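Local structure of DNA alpha-glucosyltransferase (Enterobacteria phage T4, 1XV5) at residues 69-82 with 100-113. The protein belongs to the GT-B glycosyltransferases, enzymes built from two Rossmann-like domains, and is modelled here with uridine-5'-diphosphate. Residues are numbered along the deposited sequence; the frame is centred on the assembly and turned at random.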
ATOM      1  N   ALA A  69      15.344   5.964 -21.855  1.00 29.70           N
ATOM      2  CA  ALA A  69      15.386   5.538 -20.461  1.00 28.73           C
ATOM      3  C   ALA A  69      16.685   5.947 -19.770  1.00 29.03           C
ATOM      4  O   ALA A  69      16.665   6.472 -18.656  1.00 29.20           O
ATOM      5  CB  ALA A  69      15.203   4.030 -20.374  1.00 28.38           C
ATOM      6  N   LEU A  70      17.812   5.712 -20.435  1.00 28.65           N
ATOM      7  CA  LEU A  70      19.111   6.053 -19.867  1.00 28.50           C
ATOM      8  C   LEU A  70      19.253   7.546 -19.593  1.00 28.94           C
ATOM      9  O   LEU A  70      19.719   7.945 -18.526  1.00 29.17           O
ATOM     10  CB  LEU A  70      20.234   5.600 -20.802  1.00 28.62           C
ATOM     11  CG  LEU A  70      21.657   5.863 -20.301  1.00 29.55           C
ATOM     12  CD1 LEU A  70      21.905   5.064 -19.030  1.00 30.65           C
ATOM     13  CD2 LEU A  70      22.661   5.475 -21.376  1.00 29.75           C
ATOM     14  N   LYS A  71      18.859   8.369 -20.559  1.00 28.92           N
ATOM     15  CA  LYS A  71      18.953   9.813 -20.398  1.00 30.32           C
ATOM     16  C   LYS A  71      18.132  10.273 -19.195  1.00 29.52           C
ATOM     17  O   LYS A  71      18.551  11.152 -18.444  1.00 29.55           O
ATOM     18  CB  LYS A  71      18.458  10.523 -21.659  1.00 31.96           C
ATOM     19  CG  LYS A  71      18.553  12.040 -21.581  1.00 35.65           C
ATOM     20  CD  LYS A  71      17.994  12.704 -22.828  1.00 39.16           C
ATOM     21  CE  LYS A  71      18.054  14.219 -22.706  1.00 40.62           C
ATOM     22  NZ  LYS A  71      17.331  14.699 -21.490  1.00 43.00           N
ATOM     23  N   LEU A  72      16.964   9.665 -19.016  1.00 28.18           N
ATOM     24  CA  LEU A  72      16.085  10.013 -17.905  1.00 28.32           C
ATOM     25  C   LEU A  72      16.693   9.688 -16.543  1.00 27.37           C
ATOM     26  O   LEU A  72      16.746  10.546 -15.664  1.00 27.95           O
ATOM     27  CB  LEU A  72      14.741   9.289 -18.050  1.00 27.77           C
ATOM     28  CG  LEU A  72      13.794   9.801 -19.138  1.00 29.10           C
ATOM     29  CD1 LEU A  72      12.632   8.835 -19.314  1.00 27.80           C
ATOM     30  CD2 LEU A  72      13.291  11.183 -18.761  1.00 29.83           C
ATOM     31  N   VAL A  73      17.158   8.454 -16.371  1.00 26.94           N
ATOM     32  CA  VAL A  73      17.738   8.039 -15.099  1.00 27.57           C
ATOM     33  C   VAL A  73      19.060   8.725 -14.753  1.00 28.63           C
ATOM     34  O   VAL A  73      19.409   8.833 -13.578  1.00 28.43           O
ATOM     35  CB  VAL A  73      17.938   6.508 -15.048  1.00 28.64           C
ATOM     36  CG1 VAL A  73      16.591   5.809 -15.153  1.00 28.46           C
ATOM     37  CG2 VAL A  73      18.862   6.060 -16.171  1.00 29.28           C
ATOM     38  N   ASN A  74      19.792   9.194 -15.762  1.00 27.12           N
ATOM     39  CA  ASN A  74      21.063   9.871 -15.503  1.00 28.31           C
ATOM     40  C   ASN A  74      20.922  11.377 -15.350  1.00 27.77           C
ATOM     41  O   ASN A  74      21.918  12.085 -15.191  1.00 29.26           O
ATOM     42  CB  ASN A  74      22.077   9.578 -16.612  1.00 28.61           C
ATOM     43  CG  ASN A  74      22.700   8.209 -16.478  1.00 30.34           C
ATOM     44  OD1 ASN A  74      22.950   7.739 -15.370  1.00 30.86           O
ATOM     45  ND2 ASN A  74      22.974   7.566 -17.608  1.00 32.68           N
ATOM     46  N   ASP A  75      19.689  11.868 -15.401  1.00 28.00           N
ATOM     47  CA  ASP A  75      19.434  13.296 -15.266  1.00 28.38           C
ATOM     48  C   ASP A  75      18.943  13.621 -13.858  1.00 27.74           C
ATOM     49  O   ASP A  75      18.028  14.423 -13.681  1.00 30.00           O
ATOM     50  CB  ASP A  75      18.386  13.751 -16.286  1.00 29.03           C
ATOM     51  CG  ASP A  75      18.248  15.263 -16.340  1.00 30.64           C
ATOM     52  OD1 ASP A  75      17.159  15.750 -16.711  1.00 31.85           O
ATOM     53  OD2 ASP A  75      19.233  15.964 -16.022  1.00 32.42           O
ATOM     54  N   CYS A  76      19.553  12.991 -12.859  1.00 26.14           N
ATOM     55  CA  CYS A  76      19.169  13.226 -11.473  1.00 25.20           C
ATOM     56  C   CYS A  76      20.382  13.140 -10.559  1.00 25.06           C
ATOM     57  O   CYS A  76      21.483  12.804 -10.996  1.00 24.74           O
ATOM     58  CB  CYS A  76      18.134  12.188 -11.028  1.00 24.21           C
ATOM     59  SG  CYS A  76      18.775  10.493 -10.884  1.00 24.65           S
ATOM     60  N   ASP A  77      20.167  13.452  -9.286  1.00 23.75           N
ATOM     61  CA  ASP A  77      21.216  13.379  -8.275  1.00 23.78           C
ATOM     62  C   ASP A  77      20.947  12.108  -7.488  1.00 22.99           C
ATOM     63  O   ASP A  77      21.862  11.441  -7.009  1.00 23.87           O
ATOM     64  CB  ASP A  77      21.141  14.585  -7.338  1.00 24.39           C
ATOM     65  CG  ASP A  77      21.448  15.886  -8.041  1.00 27.26           C
ATOM     66  OD1 ASP A  77      20.626  16.823  -7.948  1.00 25.78           O
ATOM     67  OD2 ASP A  77      22.518  15.968  -8.684  1.00 27.44           O
ATOM     68  N   ILE A  78      19.665  11.782  -7.370  1.00 21.88           N
ATOM     69  CA  ILE A  78      19.230  10.598  -6.648  1.00 20.66           C
ATOM     70  C   ILE A  78      18.222   9.831  -7.494  1.00 19.56           C
ATOM     71  O   ILE A  78      17.230  10.397  -7.951  1.00 20.53           O
ATOM     72  CB  ILE A  78      18.563  10.995  -5.319  1.00 21.06           C
ATOM     73  CG1 ILE A  78      19.554  11.796  -4.469  1.00 21.71           C
ATOM     74  CG2 ILE A  78      18.084   9.753  -4.580  1.00 21.30           C
ATOM     75  CD1 ILE A  78      18.968  12.333  -3.178  1.00 24.20           C
ATOM     76  N   LEU A  79      18.492   8.549  -7.715  1.00 18.41           N
ATOM     77  CA  LEU A  79      17.590   7.702  -8.488  1.00 19.46           C
ATOM     78  C   LEU A  79      16.912   6.743  -7.520  1.00 18.06           C
ATOM     79  O   LEU A  79      17.583   5.990  -6.813  1.00 18.54           O
ATOM     80  CB  LEU A  79      18.361   6.900  -9.539  1.00 18.91           C
ATOM     81  CG  LEU A  79      17.524   5.866 -10.301  1.00 18.77           C
ATOM     82  CD1 LEU A  79      16.447   6.569 -11.111  1.00 20.64           C
ATOM     83  CD2 LEU A  79      18.427   5.048 -11.216  1.00 20.82           C
ATOM     84  N   ILE A  80      15.587   6.776  -7.488  1.00 19.05           N
ATOM     85  CA  ILE A  80      14.837   5.909  -6.598  1.00 18.93           C
ATOM     86  C   ILE A  80      14.111   4.842  -7.398  1.00 18.15           C
ATOM     87  O   ILE A  80      13.224   5.142  -8.192  1.00 21.14           O
ATOM     88  CB  ILE A  80      13.819   6.716  -5.771  1.00 19.65           C
ATOM     89  CG1 ILE A  80      14.552   7.802  -4.979  1.00 19.65           C
ATOM     90  CG2 ILE A  80      13.062   5.785  -4.825  1.00 18.32           C
ATOM     91  CD1 ILE A  80      13.641   8.720  -4.192  1.00 17.71           C
ATOM     92  N   ILE A  81      14.506   3.592  -7.194  1.00 17.44           N
ATOM     93  CA  ILE A  81      13.895   2.481  -7.901  1.00 17.16           C
ATOM     94  C   ILE A  81      12.908   1.773  -6.979  1.00 16.90           C
ATOM     95  O   ILE A  81      13.303   1.108  -6.017  1.00 18.79           O
ATOM     96  CB  ILE A  81      14.968   1.494  -8.384  1.00 17.22           C
ATOM     97  CG1 ILE A  81      16.002   2.247  -9.228  1.00 19.93           C
ATOM     98  CG2 ILE A  81      14.324   0.384  -9.203  1.00 16.12           C
ATOM     99  CD1 ILE A  81      17.101   1.368  -9.801  1.00 21.26           C
ATOM    100  N   ASN A  82      11.623   1.928  -7.275  1.00 16.65           N
ATOM    101  CA  ASN A  82      10.578   1.329  -6.456  1.00 16.42           C
ATOM    102  C   ASN A  82      10.057  -0.019  -6.938  1.00 17.05           C
ATOM    103  O   ASN A  82       9.300  -0.680  -6.230  1.00 17.16           O
ATOM    104  CB  ASN A  82       9.417   2.312  -6.291  1.00 15.70           C
ATOM    105  CG  ASN A  82       9.772   3.478  -5.390  1.00 16.25           C
ATOM    106  OD1 ASN A  82      10.402   3.295  -4.350  1.00 17.61           O
ATOM    107  ND2 ASN A  82       9.358   4.677  -5.775  1.00 15.94           N
ATOM    108  N   LEU A 100      20.791  -0.663 -18.099  1.00 27.52           N
ATOM    109  CA  LEU A 100      20.554   0.632 -17.473  1.00 28.14           C
ATOM    110  C   LEU A 100      21.305   0.725 -16.153  1.00 26.72           C
ATOM    111  O   LEU A 100      21.990   1.711 -15.885  1.00 26.06           O
ATOM    112  CB  LEU A 100      19.062   0.839 -17.205  1.00 29.72           C
ATOM    113  CG  LEU A 100      18.215   1.544 -18.260  1.00 32.91           C
ATOM    114  CD1 LEU A 100      16.770   1.607 -17.778  1.00 33.35           C
ATOM    115  CD2 LEU A 100      18.754   2.948 -18.500  1.00 33.77           C
ATOM    116  N   LEU A 101      21.161  -0.308 -15.329  1.00 26.57           N
ATOM    117  CA  LEU A 101      21.819  -0.353 -14.029  1.00 27.14           C
ATOM    118  C   LEU A 101      23.330  -0.201 -14.168  1.00 27.92           C
ATOM    119  O   LEU A 101      23.953   0.563 -13.435  1.00 27.22           O
ATOM    120  CB  LEU A 101      21.500  -1.671 -13.322  1.00 25.67           C
ATOM    121  CG  LEU A 101      20.034  -1.914 -12.950  1.00 25.40           C
ATOM    122  CD1 LEU A 101      19.893  -3.297 -12.351  1.00 24.37           C
ATOM    123  CD2 LEU A 101      19.560  -0.855 -11.965  1.00 25.12           C
ATOM    124  N   ASP A 102      23.910  -0.935 -15.112  1.00 29.04           N
ATOM    125  CA  ASP A 102      25.350  -0.889 -15.347  1.00 30.21           C
ATOM    126  C   ASP A 102      25.830   0.457 -15.877  1.00 29.75           C
ATOM    127  O   ASP A 102      26.979   0.839 -15.654  1.00 30.21           O
ATOM    128  CB  ASP A 102      25.763  -1.980 -16.341  1.00 33.82           C
ATOM    129  CG  ASP A 102      25.781  -3.365 -15.723  1.00 38.76           C
ATOM    130  OD1 ASP A 102      26.021  -4.341 -16.468  1.00 41.23           O
ATOM    131  OD2 ASP A 102      25.563  -3.483 -14.498  1.00 42.36           O
ATOM    132  N   ASN A 103      24.957   1.180 -16.571  1.00 28.82           N
ATOM    133  CA  ASN A 103      25.346   2.462 -17.143  1.00 28.88           C
ATOM    134  C   ASN A 103      24.867   3.720 -16.431  1.00 28.03           C
ATOM    135  O   ASN A 103      25.037   4.825 -16.946  1.00 27.22           O
ATOM    136  CB  ASN A 103      24.939   2.518 -18.615  1.00 30.99           C
ATOM    137  CG  ASN A 103      25.734   1.552 -19.469  1.00 32.97           C
ATOM    138  OD1 ASN A 103      25.485   0.346 -19.463  1.00 34.33           O
ATOM    139  ND2 ASN A 103      26.713   2.076 -20.192  1.00 34.48           N
ATOM    140  N   ILE A 104      24.269   3.564 -15.256  1.00 26.09           N
ATOM    141  CA  ILE A 104      23.831   4.731 -14.495  1.00 26.63           C
ATOM    142  C   ILE A 104      25.112   5.412 -14.027  1.00 25.69           C
ATOM    143  O   ILE A 104      26.065   4.734 -13.652  1.00 25.34           O
ATOM    144  CB  ILE A 104      23.020   4.322 -13.248  1.00 26.03           C
ATOM    145  CG1 ILE A 104      21.714   3.648 -13.670  1.00 26.51           C
ATOM    146  CG2 ILE A 104      22.747   5.544 -12.383  1.00 27.53           C
ATOM    147  CD1 ILE A 104      20.981   2.973 -12.527  1.00 26.26           C
ATOM    148  N   LYS A 105      25.144   6.741 -14.048  1.00 25.68           N
ATOM    149  CA  LYS A 105      26.338   7.454 -13.611  1.00 26.79           C
ATOM    150  C   LYS A 105      26.733   7.009 -12.206  1.00 27.35           C
ATOM    151  O   LYS A 105      25.903   6.970 -11.299  1.00 26.62           O
ATOM    152  CB  LYS A 105      26.105   8.969 -13.639  1.00 28.73           C
ATOM    153  CG  LYS A 105      25.817   9.511 -15.033  1.00 31.28           C
ATOM    154  CD  LYS A 105      26.034  11.013 -15.133  1.00 35.57           C
ATOM    155  CE  LYS A 105      25.042  11.791 -14.300  1.00 38.55           C
ATOM    156  NZ  LYS A 105      25.269  13.256 -14.434  1.00 42.57           N
ATOM    157  N   PRO A 106      28.013   6.646 -12.016  1.00 26.83           N
ATOM    158  CA  PRO A 106      28.516   6.197 -10.715  1.00 26.90           C
ATOM    159  C   PRO A 106      28.288   7.191  -9.581  1.00 26.90           C
ATOM    160  O   PRO A 106      28.141   6.797  -8.424  1.00 27.80           O
ATOM    161  CB  PRO A 106      30.002   5.967 -10.986  1.00 27.12           C
ATOM    162  CG  PRO A 106      30.004   5.513 -12.406  1.00 27.70           C
ATOM    163  CD  PRO A 106      29.044   6.485 -13.056  1.00 26.09           C
ATOM    164  N   SER A 107      28.252   8.477  -9.913  1.00 26.13           N
ATOM    165  CA  SER A 107      28.061   9.517  -8.906  1.00 26.57           C
ATOM    166  C   SER A 107      26.620   9.615  -8.410  1.00 25.12           C
ATOM    167  O   SER A 107      26.363  10.179  -7.348  1.00 24.86           O
ATOM    168  CB  SER A 107      28.499  10.872  -9.460  1.00 26.87           C
ATOM    169  OG  SER A 107      27.667  11.278 -10.532  1.00 28.43           O
ATOM    170  N   ILE A 108      25.683   9.072  -9.177  1.00 24.44           N
ATOM    171  CA  ILE A 108      24.278   9.113  -8.791  1.00 24.41           C
ATOM    172  C   ILE A 108      24.005   8.163  -7.629  1.00 24.18           C
ATOM    173  O   ILE A 108      24.435   7.006  -7.645  1.00 23.93           O
ATOM    174  CB  ILE A 108      23.366   8.745  -9.989  1.00 24.07           C
ATOM    175  CG1 ILE A 108      23.399   9.877 -11.022  1.00 23.01           C
ATOM    176  CG2 ILE A 108      21.944   8.491  -9.511  1.00 24.27           C
ATOM    177  CD1 ILE A 108      22.619   9.595 -12.297  1.00 22.97           C
ATOM    178  N   ARG A 109      23.298   8.653  -6.616  1.00 23.60           N
ATOM    179  CA  ARG A 109      22.980   7.825  -5.460  1.00 23.72           C
ATOM    180  C   ARG A 109      21.711   7.038  -5.748  1.00 22.73           C
ATOM    181  O   ARG A 109      20.627   7.607  -5.857  1.00 23.90           O
ATOM    182  CB  ARG A 109      22.793   8.692  -4.208  1.00 25.07           C
ATOM    183  CG  ARG A 109      22.534   7.886  -2.943  1.00 28.36           C
ATOM    184  CD  ARG A 109      22.768   8.704  -1.682  1.00 31.71           C
ATOM    185  NE  ARG A 109      24.162   9.124  -1.562  1.00 35.98           N
ATOM    186  CZ  ARG A 109      24.675   9.738  -0.499  1.00 37.50           C
ATOM    187  NH1 ARG A 109      23.910  10.009   0.550  1.00 39.11           N
ATOM    188  NH2 ARG A 109      25.954  10.087  -0.487  1.00 39.23           N
ATOM    189  N   VAL A 110      21.855   5.726  -5.877  1.00 21.42           N
ATOM    190  CA  VAL A 110      20.722   4.864  -6.171  1.00 20.23           C
ATOM    191  C   VAL A 110      20.067   4.337  -4.902  1.00 19.41           C
ATOM    192  O   VAL A 110      20.707   3.683  -4.083  1.00 18.27           O
ATOM    193  CB  VAL A 110      21.153   3.673  -7.046  1.00 20.20           C
ATOM    194  CG1 VAL A 110      19.983   2.733  -7.265  1.00 20.18           C
ATOM    195  CG2 VAL A 110      21.686   4.183  -8.380  1.00 19.80           C
ATOM    196  N   VAL A 111      18.782   4.632  -4.756  1.00 19.51           N
ATOM    197  CA  VAL A 111      18.026   4.198  -3.594  1.00 17.67           C
ATOM    198  C   VAL A 111      17.024   3.131  -4.018  1.00 18.04           C
ATOM    199  O   VAL A 111      16.231   3.339  -4.937  1.00 18.49           O
ATOM    200  CB  VAL A 111      17.265   5.379  -2.966  1.00 17.33           C
ATOM    201  CG1 VAL A 111      16.529   4.918  -1.719  1.00 17.86           C
ATOM    202  CG2 VAL A 111      18.239   6.501  -2.636  1.00 17.98           C
ATOM    203  N   VAL A 112      17.064   1.984  -3.353  1.00 17.18           N
ATOM    204  CA  VAL A 112      16.149   0.909  -3.688  1.00 17.71           C
ATOM    205  C   VAL A 112      15.188   0.603  -2.551  1.00 17.67           C
ATOM    206  O   VAL A 112      15.605   0.336  -1.423  1.00 18.14           O
ATOM    207  CB  VAL A 112      16.907  -0.380  -4.047  1.00 19.02           C
ATOM    208  CG1 VAL A 112      15.917  -1.495  -4.337  1.00 17.75           C
ATOM    209  CG2 VAL A 112      17.801  -0.132  -5.256  1.00 19.17           C
ATOM    210  N   TYR A 113      13.898   0.658  -2.860  1.00 16.60           N
ATOM    211  CA  TYR A 113      12.855   0.368  -1.885  1.00 16.09           C
ATOM    212  C   TYR A 113      12.205  -0.962  -2.243  1.00 16.79           C
ATOM    213  O   TYR A 113      11.761  -1.153  -3.380  1.00 16.03           O
ATOM    214  CB  TYR A 113      11.762   1.443  -1.917  1.00 14.78           C
ATOM    215  CG  TYR A 113      12.057   2.731  -1.180  1.00 15.57           C
ATOM    216  CD1 TYR A 113      11.656   2.905   0.147  1.00 15.62           C
ATOM    217  CD2 TYR A 113      12.680   3.800  -1.826  1.00 14.96           C
ATOM    218  CE1 TYR A 113      11.858   4.121   0.809  1.00 17.26           C
ATOM    219  CE2 TYR A 113      12.888   5.015  -1.177  1.00 15.85           C
ATOM    220  CZ  TYR A 113      12.471   5.171   0.137  1.00 16.16           C
ATOM    221  OH  TYR A 113      12.642   6.380   0.766  1.00 16.29           O
TER
HETATM  222  O   HOH W   1      23.922  13.724 -11.875  1.00 43.39           O
HETATM  223  O   HOH W   2      24.349  12.262  -6.405  1.00 32.27           O
HETATM  224  O   HOH W   3      12.493  -1.921  -5.965  1.00 20.60           O
HETATM  225  O   HOH W   4       9.324  -3.054  -4.662  1.00 18.17           O
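The Tyr113 ring takes Ile80 at its edge: CG2 of Ile80 lies near the ring plane, 3.6 Å from Tyr113 CD2. Outside the two segments the ring stacks on Phe139 and meets Phe175 edge-to-face, while its hydroxyl is hydrogen-bonded to Gln395. A second flat group, the Asn74 amide, sits just past helix 66-73. With CG anti to the carbonyl carbon (chi1 -78°), its OD1 accepts a hydrogen bond from the backbone N of Lys105 at 2.7 Å, the donor tilted 34° from the carbonyl plane; ND2 makes a weak bond to Asn103 O, so one side chain ties down the turn out of helix 91-103. That helix links strands 78-83 and 109-114, neighbours in the parallel sheet of a Rossmann-like domain, as a beta-alpha-beta crossover. Five backbone hydrogen bonds run between the segments here, from Arg109 N to Asp77 O, just ahead of the first strand, through to Tyr113 N to Ile81 O; the shortest, Val111 N to Leu79 O, is 2.7 Å and nearly straight at 174°. Under the crossover, Leu79 CD2 meets Ile104 CD1 at 3.5 Å, the side chains at about a right angle, and Ile81 CD1 reaches Leu101 CD2. Farther out, Leu100 CD2 presses on Leu70 CA at 3.4 Å, and Ile108 CD1 packs against Asn74 CA.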